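Long-range contacts in SusD superfamily protein (Bacteroides fragilis, PDB 3L22), which probably binds glycans at the outer membrane, as other SusD-family proteins do, and carries zinc ions in the crystal: residues 55-60 with 276-281; 219-224 with 336-341; 95-100 with 152-157; 296-301 with 358-363. All blocks are in the same frame, centred on the assembly; numbering follows the deposited sequence.

Contact 1. Residues 55-60 with 276-281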
loop_
_atom_site.group_PDB
_atom_site.type_symbol
_atom_site.label_atom_id
_atom_site.label_comp_id
_atom_site.label_asym_id
_atom_site.label_seq_id
_atom_site.Cartn_x
_atom_site.Cartn_y
_atom_site.Cartn_z
ATOM N N ASP A 55 -7.238 0.047 -13.431
ATOM C CA ASP A 55 -7.970 1.312 -13.363
ATOM C C ASP A 55 -7.231 2.497 -13.969
ATOM O O ASP A 55 -7.854 3.514 -14.277
ATOM C CB ASP A 55 -8.350 1.564 -11.924
ATOM C CG ASP A 55 -9.413 0.580 -11.443
ATOM O OD1 ASP A 55 -10.302 0.188 -12.269
ATOM O OD2 ASP A 55 -9.380 0.207 -10.252
ATOM N N VAL A 56 -5.911 2.368 -14.088
ATOM C CA VAL A 56 -5.057 3.291 -14.832
ATOM C C VAL A 56 -4.395 2.495 -15.932
ATOM O O VAL A 56 -4.424 1.257 -15.870
ATOM C CB VAL A 56 -4.015 3.977 -13.900
ATOM C CG1 VAL A 56 -4.740 4.974 -12.986
ATOM C CG2 VAL A 56 -3.169 2.968 -13.085
ATOM N N ILE A 57 -3.868 3.206 -16.948
ATOM C CA ILE A 57 -3.068 2.602 -18.001
ATOM C C ILE A 57 -1.740 3.292 -18.108
ATOM O O ILE A 57 -1.650 4.482 -17.896
ATOM C CB ILE A 57 -3.736 2.646 -19.401
ATOM C CG1 ILE A 57 -4.192 4.082 -19.779
ATOM C CG2 ILE A 57 -4.851 1.670 -19.411
ATOM C CD1 ILE A 57 -4.668 4.247 -21.249
ATOM N N ASN A 58 -0.718 2.520 -18.452
ATOM C CA ASN A 58 0.615 3.022 -18.678
ATOM C C ASN A 58 0.817 3.033 -20.189
ATOM O O ASN A 58 0.825 1.978 -20.818
ATOM C CB ASN A 58 1.650 2.113 -17.984
ATOM C CG ASN A 58 3.060 2.677 -18.028
ATOM O OD1 ASN A 58 3.481 3.251 -19.059
ATOM N ND2 ASN A 58 3.807 2.531 -16.906
ATOM N N ILE A 59 0.947 4.220 -20.768
ATOM C CA ILE A 59 1.129 4.359 -22.220
ATOM C C ILE A 59 2.557 4.781 -22.595
ATOM O O ILE A 59 2.822 5.198 -23.710
ATOM C CB ILE A 59 0.033 5.274 -22.864
ATOM C CG1 ILE A 59 -0.073 6.651 -22.199
ATOM C CG2 ILE A 59 -1.351 4.575 -22.842
ATOM C CD1 ILE A 59 1.108 7.557 -22.446
ATOM N N SER A 60 3.495 4.652 -21.677
ATOM C CA SER A 60 4.840 5.229 -21.881
ATOM C C SER A 60 5.674 4.453 -22.871
ATOM O O SER A 60 6.594 5.035 -23.460
ATOM C CB SER A 60 5.622 5.282 -20.565
ATOM O OG SER A 60 5.887 3.984 -20.025
ATOM N N ILE A 276 2.735 9.231 -19.274
ATOM C CA ILE A 276 3.000 7.944 -18.644
ATOM C C ILE A 276 1.698 7.266 -18.263
ATOM O O ILE A 276 1.261 6.371 -19.004
ATOM C CB ILE A 276 4.011 8.034 -17.459
ATOM C CG1 ILE A 276 5.310 8.728 -17.919
ATOM C CG2 ILE A 276 4.291 6.618 -16.879
ATOM C CD1 ILE A 276 6.294 9.039 -16.788
HETATM N N MSE A 277 1.090 7.673 -17.130
HETATM C CA MSE A 277 -0.147 7.084 -16.647
HETATM C C MSE A 277 -1.331 7.951 -17.076
HETATM O O MSE A 277 -1.259 9.183 -17.008
HETATM C CB MSE A 277 -0.170 6.961 -15.128
HETATM C CG MSE A 277 1.046 6.313 -14.497
HETATM SE SE MSE A 277 1.467 4.554 -15.137
HETATM C CE MSE A 277 -0.175 3.677 -14.593
ATOM N N LEU A 278 -2.398 7.275 -17.509
ATOM C CA LEU A 278 -3.712 7.869 -17.726
ATOM C C LEU A 278 -4.736 7.024 -16.973
ATOM O O LEU A 278 -4.481 5.863 -16.601
ATOM C CB LEU A 278 -4.046 7.902 -19.214
ATOM C CG LEU A 278 -3.182 8.739 -20.173
ATOM C CD1 LEU A 278 -3.580 8.461 -21.673
ATOM C CD2 LEU A 278 -3.333 10.265 -19.793
ATOM N N ILE A 279 -5.903 7.605 -16.757
ATOM C CA ILE A 279 -7.058 6.869 -16.280
ATOM C C ILE A 279 -7.477 5.902 -17.393
ATOM O O ILE A 279 -7.531 6.308 -18.561
ATOM C CB ILE A 279 -8.237 7.789 -16.003
ATOM C CG1 ILE A 279 -7.891 8.826 -14.912
ATOM C CG2 ILE A 279 -9.508 6.940 -15.608
ATOM C CD1 ILE A 279 -8.916 9.931 -14.807
ATOM N N ASP A 280 -7.751 4.634 -17.049
ATOM C CA ASP A 280 -8.352 3.683 -18.016
ATOM C C ASP A 280 -9.844 3.937 -18.139
ATOM O O ASP A 280 -10.672 3.321 -17.430
ATOM C CB ASP A 280 -8.090 2.224 -17.634
ATOM C CG ASP A 280 -8.495 1.247 -18.740
ATOM O OD1 ASP A 280 -9.304 1.608 -19.630
ATOM O OD2 ASP A 280 -7.960 0.118 -18.725
ATOM N N THR A 281 -10.194 4.825 -19.061
ATOM C CA THR A 281 -11.591 5.168 -19.263
ATOM C C THR A 281 -12.276 4.214 -20.260
ATOM O O THR A 281 -13.469 4.255 -20.383
ATOM C CB THR A 281 -11.761 6.594 -19.748
ATOM O OG1 THR A 281 -10.994 6.748 -20.943
ATOM C CG2 THR A 281 -11.311 7.593 -18.671
HETATM O O HOH W 1 -10.611 3.852 -14.641
HETATM O O HOH W 2 -5.626 -0.773 -17.257
#

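Contact 2. Residues 219-224 with 336-341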
loop_
_atom_site.group_PDB
_atom_site.type_symbol
_atom_site.label_atom_id
_atom_site.label_comp_id
_atom_site.label_asym_id
_atom_site.label_seq_id
_atom_site.Cartn_x
_atom_site.Cartn_y
_atom_site.Cartn_z
ATOM N N LYS A 219 -11.205 -11.636 12.485
ATOM C CA LYS A 219 -10.001 -11.047 13.059
ATOM C C LYS A 219 -9.693 -9.702 12.381
ATOM O O LYS A 219 -9.226 -8.771 13.052
ATOM C CB LYS A 219 -8.808 -12.011 12.996
ATOM C CG LYS A 219 -9.006 -13.273 13.841
ATOM C CD LYS A 219 -7.906 -14.322 13.588
ATOM C CE LYS A 219 -8.174 -15.626 14.347
ATOM N NZ LYS A 219 -9.182 -16.501 13.569
ATOM N N ALA A 220 -9.994 -9.589 11.089
ATOM C CA ALA A 220 -9.831 -8.317 10.369
ATOM C C ALA A 220 -10.747 -7.227 10.945
ATOM O O ALA A 220 -10.324 -6.114 11.165
ATOM C CB ALA A 220 -10.104 -8.519 8.888
ATOM N N ILE A 221 -12.001 -7.588 11.188
ATOM C CA ILE A 221 -12.984 -6.684 11.798
ATOM C C ILE A 221 -12.564 -6.202 13.159
ATOM O O ILE A 221 -12.656 -5.003 13.436
ATOM C CB ILE A 221 -14.381 -7.338 11.885
ATOM C CG1 ILE A 221 -14.968 -7.466 10.473
ATOM C CG2 ILE A 221 -15.333 -6.545 12.824
ATOM C CD1 ILE A 221 -16.176 -8.494 10.351
ATOM N N THR A 222 -12.102 -7.113 14.015
ATOM C CA THR A 222 -11.622 -6.717 15.321
ATOM C C THR A 222 -10.504 -5.659 15.218
ATOM O O THR A 222 -10.557 -4.636 15.916
ATOM C CB THR A 222 -11.126 -7.930 16.128
ATOM O OG1 THR A 222 -12.185 -8.880 16.240
ATOM C CG2 THR A 222 -10.657 -7.498 17.551
ATOM N N ALA A 223 -9.515 -5.895 14.349
ATOM C CA ALA A 223 -8.443 -4.920 14.135
ATOM C C ALA A 223 -8.976 -3.593 13.633
ATOM O O ALA A 223 -8.654 -2.550 14.188
ATOM C CB ALA A 223 -7.393 -5.454 13.110
ATOM N N GLY A 224 -9.771 -3.624 12.559
ATOM C CA GLY A 224 -10.216 -2.388 11.933
ATOM C C GLY A 224 -11.182 -1.573 12.771
ATOM O O GLY A 224 -11.201 -0.359 12.652
ATOM N N GLU A 336 -16.086 -4.859 3.224
ATOM C CA GLU A 336 -15.768 -6.127 2.566
ATOM C C GLU A 336 -15.794 -7.259 3.588
ATOM O O GLU A 336 -16.341 -8.324 3.317
ATOM C CB GLU A 336 -14.432 -6.067 1.802
ATOM C CG GLU A 336 -13.985 -7.413 1.221
ATOM C CD GLU A 336 -12.717 -7.305 0.398
ATOM O OE1 GLU A 336 -12.160 -6.177 0.312
ATOM O OE2 GLU A 336 -12.258 -8.357 -0.141
ATOM N N CYS A 337 -15.197 -7.050 4.761
ATOM C CA CYS A 337 -15.197 -8.083 5.800
ATOM C C CYS A 337 -16.609 -8.495 6.201
ATOM O O CYS A 337 -16.934 -9.686 6.260
ATOM C CB CYS A 337 -14.465 -7.611 7.038
ATOM S SG CYS A 337 -12.726 -7.314 6.725
ATOM N N TYR A 338 -17.463 -7.514 6.447
ATOM C CA TYR A 338 -18.835 -7.808 6.877
ATOM C C TYR A 338 -19.660 -8.467 5.761
ATOM O O TYR A 338 -20.481 -9.326 6.059
ATOM C CB TYR A 338 -19.549 -6.543 7.425
ATOM C CG TYR A 338 -19.276 -6.216 8.877
ATOM C CD1 TYR A 338 -19.934 -6.900 9.899
ATOM C CD2 TYR A 338 -18.368 -5.227 9.228
ATOM C CE1 TYR A 338 -19.692 -6.595 11.261
ATOM C CE2 TYR A 338 -18.120 -4.918 10.558
ATOM C CZ TYR A 338 -18.777 -5.619 11.572
ATOM O OH TYR A 338 -18.523 -5.323 12.885
ATOM N N ALA A 339 -19.408 -8.108 4.496
ATOM C CA ALA A 339 -20.089 -8.763 3.372
ATOM C C ALA A 339 -19.711 -10.254 3.262
ATOM O O ALA A 339 -20.450 -11.021 2.647
ATOM C CB ALA A 339 -19.805 -8.051 2.062
ATOM N N ASN A 340 -18.550 -10.637 3.808
ATOM C CA ASN A 340 -18.099 -12.035 3.823
ATOM C C ASN A 340 -18.534 -12.785 5.078
ATOM O O ASN A 340 -18.132 -13.906 5.259
ATOM C CB ASN A 340 -16.583 -12.109 3.685
ATOM C CG ASN A 340 -16.128 -11.969 2.276
ATOM O OD1 ASN A 340 -16.280 -12.888 1.498
ATOM N ND2 ASN A 340 -15.559 -10.834 1.935
ATOM N N LYS A 341 -19.365 -12.175 5.922
ATOM C CA LYS A 341 -19.710 -12.708 7.232
ATOM C C LYS A 341 -21.229 -12.954 7.270
ATOM O O LYS A 341 -22.010 -12.103 6.829
ATOM C CB LYS A 341 -19.220 -11.684 8.274
ATOM C CG LYS A 341 -19.418 -12.077 9.700
ATOM C CD LYS A 341 -18.970 -10.976 10.654
ATOM C CE LYS A 341 -19.490 -11.261 12.053
ATOM N NZ LYS A 341 -18.924 -12.560 12.527
#

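Contact 3. Residues 95-100 with 152-157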
loop_
_atom_site.group_PDB
_atom_site.type_symbol
_atom_site.label_atom_id
_atom_site.label_comp_id
_atom_site.label_asym_id
_atom_site.label_seq_id
_atom_site.Cartn_x
_atom_site.Cartn_y
_atom_site.Cartn_z
ATOM N N VAL A 95 15.964 -1.710 10.174
ATOM C CA VAL A 95 15.122 -1.992 11.350
ATOM C C VAL A 95 15.792 -3.048 12.260
ATOM O O VAL A 95 15.890 -2.863 13.450
ATOM C CB VAL A 95 13.690 -2.451 10.973
ATOM C CG1 VAL A 95 12.948 -3.043 12.236
ATOM C CG2 VAL A 95 12.893 -1.308 10.312
ATOM N N ASN A 96 16.301 -4.124 11.680
ATOM C CA ASN A 96 16.936 -5.203 12.455
ATOM C C ASN A 96 18.104 -4.618 13.293
ATOM O O ASN A 96 18.231 -4.915 14.489
ATOM C CB ASN A 96 17.475 -6.302 11.532
ATOM C CG ASN A 96 16.370 -7.002 10.712
ATOM O OD1 ASN A 96 15.205 -6.832 11.000
ATOM N ND2 ASN A 96 16.753 -7.769 9.675
ATOM N N THR A 97 18.910 -3.772 12.652
ATOM C CA THR A 97 20.037 -3.094 13.298
ATOM C C THR A 97 19.606 -2.090 14.348
ATOM O O THR A 97 20.140 -2.099 15.446
ATOM C CB THR A 97 20.925 -2.426 12.260
ATOM O OG1 THR A 97 21.209 -3.419 11.279
ATOM C CG2 THR A 97 22.244 -1.893 12.898
ATOM N N PHE A 98 18.619 -1.269 14.024
ATOM C CA PHE A 98 18.035 -0.358 14.994
ATOM C C PHE A 98 17.583 -1.110 16.243
ATOM O O PHE A 98 17.938 -0.697 17.341
ATOM C CB PHE A 98 16.850 0.402 14.396
ATOM C CG PHE A 98 16.112 1.291 15.373
ATOM C CD1 PHE A 98 16.555 2.573 15.631
ATOM C CD2 PHE A 98 14.931 0.875 15.959
ATOM C CE1 PHE A 98 15.877 3.406 16.507
ATOM C CE2 PHE A 98 14.228 1.700 16.827
ATOM C CZ PHE A 98 14.701 2.965 17.107
ATOM N N LEU A 99 16.814 -2.195 16.075
ATOM C CA LEU A 99 16.319 -2.942 17.238
ATOM C C LEU A 99 17.453 -3.509 18.074
ATOM O O LEU A 99 17.368 -3.502 19.284
ATOM C CB LEU A 99 15.352 -4.071 16.848
ATOM C CG LEU A 99 14.005 -3.644 16.237
ATOM C CD1 LEU A 99 13.275 -4.867 15.635
ATOM C CD2 LEU A 99 13.137 -2.921 17.271
ATOM N N GLN A 100 18.519 -3.985 17.450
ATOM C CA GLN A 100 19.622 -4.512 18.215
ATOM C C GLN A 100 20.375 -3.404 18.951
ATOM O O GLN A 100 20.735 -3.584 20.104
ATOM C CB GLN A 100 20.584 -5.275 17.322
ATOM C CG GLN A 100 21.782 -5.860 18.065
ATOM C CD GLN A 100 22.528 -6.834 17.170
ATOM O OE1 GLN A 100 22.102 -7.987 16.992
ATOM N NE2 GLN A 100 23.579 -6.342 16.518
ATOM N N LEU A 152 15.761 -11.420 9.609
ATOM C CA LEU A 152 15.429 -10.751 10.853
ATOM C C LEU A 152 16.626 -10.420 11.752
ATOM O O LEU A 152 16.442 -9.844 12.803
ATOM C CB LEU A 152 14.380 -11.573 11.617
ATOM C CG LEU A 152 13.039 -11.773 10.909
ATOM C CD1 LEU A 152 12.166 -12.789 11.711
ATOM C CD2 LEU A 152 12.288 -10.450 10.695
ATOM N N THR A 153 17.843 -10.717 11.335
ATOM C CA THR A 153 19.026 -10.433 12.143
ATOM C C THR A 153 19.738 -9.202 11.608
ATOM O O THR A 153 19.664 -8.914 10.422
ATOM C CB THR A 153 19.999 -11.598 12.104
ATOM O OG1 THR A 153 20.283 -11.891 10.733
ATOM C CG2 THR A 153 19.396 -12.865 12.781
ATOM N N ALA A 154 20.430 -8.482 12.499
ATOM C CA ALA A 154 21.196 -7.301 12.127
ATOM C C ALA A 154 22.438 -7.813 11.414
ATOM O O ALA A 154 23.186 -8.579 11.995
ATOM C CB ALA A 154 21.564 -6.488 13.365
ATOM N N GLU A 155 22.605 -7.469 10.141
ATOM C CA GLU A 155 23.696 -8.039 9.329
ATOM C C GLU A 155 24.543 -6.948 8.753
ATOM O O GLU A 155 24.045 -6.099 8.028
ATOM C CB GLU A 155 23.160 -8.862 8.158
ATOM C CG GLU A 155 22.742 -10.261 8.512
ATOM C CD GLU A 155 23.836 -11.066 9.244
ATOM O OE1 GLU A 155 25.061 -10.941 8.917
ATOM O OE2 GLU A 155 23.422 -11.809 10.169
ATOM N N ALA A 156 25.824 -6.984 9.085
ATOM C CA ALA A 156 26.795 -6.060 8.531
ATOM C C ALA A 156 27.657 -6.762 7.475
ATOM O O ALA A 156 28.461 -6.089 6.820
ATOM C CB ALA A 156 27.669 -5.474 9.652
ATOM N N GLY A 157 27.491 -8.084 7.299
ATOM C CA GLY A 157 28.349 -8.871 6.408
ATOM C C GLY A 157 27.555 -9.555 5.304
ATOM O O GLY A 157 26.331 -9.419 5.234
HETATM O O HOH W 3 19.848 -8.888 15.508
#

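Contact 4. Residues 296-301 with 358-363. With EDO (1,2-ethanediol), chain Y.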
loop_
_atom_site.group_PDB
_atom_site.type_symbol
_atom_site.label_atom_id
_atom_site.label_comp_id
_atom_site.label_asym_id
_atom_site.label_seq_id
_atom_site.Cartn_x
_atom_site.Cartn_y
_atom_site.Cartn_z
ATOM N N ASP A 296 -20.252 13.251 -9.079
ATOM C CA ASP A 296 -19.439 12.591 -8.048
ATOM C C ASP A 296 -18.250 13.506 -7.755
ATOM O O ASP A 296 -17.551 13.904 -8.670
ATOM C CB ASP A 296 -18.986 11.216 -8.581
ATOM C CG ASP A 296 -18.226 10.337 -7.566
ATOM O OD1 ASP A 296 -17.359 10.821 -6.804
ATOM O OD2 ASP A 296 -18.418 9.083 -7.633
ATOM N N LYS A 297 -17.996 13.805 -6.488
ATOM C CA LYS A 297 -16.854 14.681 -6.098
ATOM C C LYS A 297 -15.501 14.226 -6.609
ATOM O O LYS A 297 -14.669 15.055 -6.934
ATOM C CB LYS A 297 -16.790 14.839 -4.574
ATOM C CG LYS A 297 -17.967 15.626 -3.984
ATOM C CD LYS A 297 -17.762 15.860 -2.469
ATOM C CE LYS A 297 -19.018 16.352 -1.759
ATOM N NZ LYS A 297 -18.910 16.116 -0.258
ATOM N N ARG A 298 -15.290 12.906 -6.672
ATOM C CA ARG A 298 -14.059 12.319 -7.113
ATOM C C ARG A 298 -13.859 12.469 -8.629
ATOM O O ARG A 298 -12.736 12.664 -9.092
ATOM C CB ARG A 298 -14.025 10.866 -6.700
ATOM C CG ARG A 298 -14.099 10.683 -5.177
ATOM C CD ARG A 298 -14.484 9.293 -4.755
ATOM N NE ARG A 298 -15.842 8.957 -5.190
ATOM C CZ ARG A 298 -16.517 7.895 -4.766
ATOM N NH1 ARG A 298 -15.982 7.038 -3.894
ATOM N NH2 ARG A 298 -17.738 7.660 -5.244
ATOM N N ILE A 299 -14.959 12.411 -9.377
ATOM C CA ILE A 299 -14.961 12.626 -10.815
ATOM C C ILE A 299 -14.675 14.118 -11.095
ATOM O O ILE A 299 -13.754 14.429 -11.851
ATOM C CB ILE A 299 -16.290 12.125 -11.459
ATOM C CG1 ILE A 299 -16.450 10.599 -11.233
ATOM C CG2 ILE A 299 -16.402 12.519 -12.960
ATOM C CD1 ILE A 299 -15.304 9.722 -11.652
ATOM N N ILE A 300 -15.395 15.009 -10.408
ATOM C CA ILE A 300 -15.191 16.453 -10.535
ATOM C C ILE A 300 -13.738 16.784 -10.205
ATOM O O ILE A 300 -13.116 17.478 -10.950
ATOM C CB ILE A 300 -16.105 17.267 -9.605
ATOM C CG1 ILE A 300 -17.585 17.075 -9.990
ATOM C CG2 ILE A 300 -15.736 18.802 -9.648
ATOM C CD1 ILE A 300 -18.585 17.646 -8.994
ATOM N N ALA A 301 -13.189 16.229 -9.120
ATOM C CA ALA A 301 -11.835 16.628 -8.679
ATOM C C ALA A 301 -10.750 15.973 -9.516
ATOM O O ALA A 301 -9.762 16.617 -9.844
ATOM C CB ALA A 301 -11.612 16.294 -7.169
ATOM N N ARG A 358 -20.260 10.317 0.961
ATOM C CA ARG A 358 -19.351 11.450 1.048
ATOM C C ARG A 358 -19.145 12.127 -0.320
ATOM O O ARG A 358 -19.035 13.370 -0.383
ATOM C CB ARG A 358 -18.063 11.076 1.759
ATOM C CG ARG A 358 -17.106 12.261 2.020
ATOM C CD ARG A 358 -16.029 12.404 0.989
ATOM N NE ARG A 358 -15.091 11.289 0.915
ATOM C CZ ARG A 358 -13.939 11.184 1.582
ATOM N NH1 ARG A 358 -13.556 12.114 2.458
ATOM N NH2 ARG A 358 -13.150 10.126 1.380
ATOM N N SER A 359 -19.145 11.327 -1.397
ATOM C CA SER A 359 -18.863 11.834 -2.735
ATOM C C SER A 359 -20.063 11.914 -3.701
ATOM O O SER A 359 -20.009 12.666 -4.679
ATOM C CB SER A 359 -17.757 10.979 -3.362
ATOM O OG SER A 359 -16.528 11.132 -2.659
ATOM N N VAL A 360 -21.098 11.104 -3.453
ATOM C CA VAL A 360 -22.240 10.929 -4.377
ATOM C C VAL A 360 -23.519 11.204 -3.610
ATOM O O VAL A 360 -23.781 10.551 -2.642
ATOM C CB VAL A 360 -22.314 9.470 -4.953
ATOM C CG1 VAL A 360 -23.569 9.252 -5.836
ATOM C CG2 VAL A 360 -21.021 9.123 -5.784
ATOM N N ASP A 361 -24.316 12.162 -4.039
ATOM C CA ASP A 361 -25.624 12.431 -3.403
ATOM C C ASP A 361 -26.614 11.259 -3.515
ATOM O O ASP A 361 -26.966 10.831 -4.620
ATOM C CB ASP A 361 -26.245 13.644 -4.076
ATOM C CG ASP A 361 -27.613 14.012 -3.502
ATOM O OD1 ASP A 361 -27.824 13.952 -2.270
ATOM O OD2 ASP A 361 -28.484 14.376 -4.313
ATOM N N ALA A 362 -27.077 10.782 -2.364
ATOM C CA ALA A 362 -27.879 9.573 -2.259
ATOM C C ALA A 362 -29.215 9.716 -2.926
ATOM O O ALA A 362 -29.677 8.783 -3.576
ATOM C CB ALA A 362 -28.085 9.178 -0.798
ATOM N N ALA A 363 -29.827 10.890 -2.766
ATOM C CA ALA A 363 -31.140 11.206 -3.347
ATOM C C ALA A 363 -31.201 11.044 -4.863
ATOM O O ALA A 363 -32.258 10.709 -5.375
ATOM C CB ALA A 363 -31.586 12.638 -2.957
HETATM C C1 EDO Y . -7.577 17.717 -6.888
HETATM O O1 EDO Y . -8.292 18.551 -7.845
HETATM C C2 EDO Y . -6.332 18.317 -6.207
HETATM O O2 EDO Y . -5.218 17.392 -6.229
#

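Contact 1. Residues 55-60 with 276-281
Val56 and Met277, a selenomethionine, meet at the apolar centre of a short two-stranded antiparallel sheet. Val56 CG2 presses on Met277 CE at 3.4 Å, tighter than usual for two carbons. The Met277 chain is bent at chi2 and chi3 (-56° and -62°). This curls its end back over the neighbouring strand. There Met277 SE lies 3.6 Å from Asn58 ND2 and touches Asn58 CB. Asn58 and Met277 are a non-hydrogen-bonded pair. Ile57 and Leu278 lie on the other face. In one of the two conformers of Ile57, its CG1 packs on Leu278 CB. Ile59 CG1 extends this patch to Leu278 CD1.

Ile57 and Leu278 form a hydrogen-bonded pair, with Ile57 N to Leu278 O at 2.7 Å and Leu278 N to Ile57 O at 2.9 Å. Ile59 N donates to Ile276 O at 2.8 Å. At the other end Asp280 N reaches Asp55 O from above the carbonyl plane. One water donates to Asp55 O and Asp280 O, and another to Val56 O and Asp280 OD2. Asp280 OD1 accepts from Ser283 N. Asn58 OD1 accepts from Ser60 N and, in its carbonyl plane, from Ser60 OG at 2.7 Å. The first of these bonds makes an Asx turn at the strand end.

Three short helices and some loops pack on the sheet. Helix 67-70 packs on Ile57 and Asn58 through Tyr70. Helix 267-271 meets Met277 through Tyr270 and Tyr271, and helix 44-52 touches Val56 and Met277. Asp55 forms a salt bridge with Arg386 of helix 374-388.

Contact 2. Residues 219-224 with 336-341
Ile221 carries its CG1 branch anti to the carbonyl carbon (chi1 -70°), and chi2 of 162° extends CD1 straight on toward Cys337 and Tyr338. Tyr338 has its ring turned by chi2 of -79°, which presents a flat face to that methyl. Ile221 CD1 stands over the Tyr338 ring centre, 3.9 Å from the centroid and almost exactly on the normal. This is a CH-pi contact. The CG2 branch of Ile221 reaches the far end of the ring, 3.4 Å from Tyr338 OH. Ile221 CG1 lies 3.5 Å from Cys337 CB, a tight fit. The preceding residue, Ala220, sets its CB 3.6 Å from Cys337 SG. The aliphatic part of Lys341 also takes part, with Lys341 CD 3.7 Å from Ile221 CD1.

The polar ends turn to the two ends of helix 217-225 itself. Tyr338 OH is hydrogen-bonded to Glu225 and Lys341 NZ forms a salt bridge with Asp218. These bonds probably help fix the ring and the lysine chain against Ile221. Between the two segments themselves the chemistry is wholly apolar. Helices 217-225 and 327-339 therefore join here through the shape of one isoleucine, its CH-pi contact and a small cysteine-alanine patch, with charged and polar groups linked around it.

Contact 3. Residues 95-100 with 152-157
Leu152 meets Asn96 through its backbone. Asn96 ND2 lies 3.4 Å from Leu152 C, and the amide carbon Asn96 CG is 3.5 Å from Leu152 O. The Leu152 side chain points away from the helix. It packs on Arg124 of helix 113-131. It is also about 4 Å from the side chain of His174, which is seen to bind zinc in a crystal structure of this protein.

Thr153 supplies the one direct hydrogen bond between the segments. Asn96 ND2 donates to Thr153 O at 3.2 Å. The bond is bent, with an angle of 139° at the hydrogen, and the donor stands above the carbonyl plane. The same nitrogen also bonds Arg151 O, while Asn96 OD1 accepts from Arg124. The amide is thus held at both ends. Its placement follows from chi1 of -62°, which sets CG anti to the carbonyl carbon.

Ala154 makes the closest packing with the helix backbone. Its CB lies 3.7 Å from Thr97 CA and is equally near Thr97 OG1, itself hydrogen-bonded to Asn93 O. Gln100 NE2 comes to 3.7 Å from Ala154 CB. A water donates to Gln100 OE1 at 2.8 Å and accepts from Ala154 N at 3.1 Å.

At Glu155 the chain is held by its backbone. Glu155 N is hydrogen-bonded to Asn93 OD1, one helical turn before Thr97.

The arrangement is a loop laid along a helix surface. The link between helices 113-131 and 168-178 runs over helix 79-103, fastened by two asparagine amides, in the helical N-terminal region that SusD-family proteins share with the TPR clan.

Contact 4. Residues 296-301 with 358-363
Lys297 runs alongside Arg358 and Ser359 with its chain extended. Its CB and CG pass over Ser359, and Lys297 CG is 3.7 Å from Ser359 O. Lys297 CD then reaches Arg358 O at 3.5 Å, and CE comes slightly nearer to the same oxygen. At the tip Lys297 NZ donates to Arg358 O at 2.8 Å, nearly in line with the carbonyl bond. NZ also forms a salt bridge with Glu234, a zinc-binding residue seen in a crystal of this protein. The backbone takes the next carbonyl, with Lys297 N to Ser359 O at 2.9 Å. One lysine therefore binds two successive carbonyls.

Asp296 is the N-cap of helix 297-302, and its OD1 accepts from Arg298 N. Arg298 also grips this carboxylate side-on. Arg298 NE meets Asp296 OD1 at 2.9 Å on its syn lone pair, almost in the guanidinium plane, and NH2 forms a salt bridge with OD2. The bend at chi3 (-64°) turns the guanidinium back to the cap. Ser359 CB covers one face of the group, 3.3 Å from Arg298 NE, offset toward the rim. Val360 CG2 packs against Asp296 OD2 at 3.2 Å. With two donors on OD1 and one on OD2, the carboxylate is firmly oriented.

A 1,2-ethanediol, probably from the crystallisation liquor, donates through O1 to Ala301 O and also bonds Met310 O.

The start of helix 297-302 thus sits against the last, weakly bonded residues around 358-359. Helix 374-388 joins both: Leu387 packs on Asp296 and Arg298, Glu384 and Glu388 pair with Arg298, and Glu388 also pairs with Arg358.

The four contacts are separate, and none touches another. Contact 3 lies in the N-terminal part of the chain, and its segments fall between the two strands of contact 1 in sequence. Contact 4 lies in the C-terminal part. These two have centres about 47 Å apart, on opposite sides of the chain's centre. Contacts 1 and 4 are nearer, about 22 Å between centres, and strand 277-279 is followed in the chain by helix 297-302. Contact 2 interlaces with both contacts 1 and 4 along the chain. Its helix 327-339 precedes helix 345-359 of contact 4. Contacts 3 and 4 each close a loop of similar modest length, while contact 1 spans the longest separation.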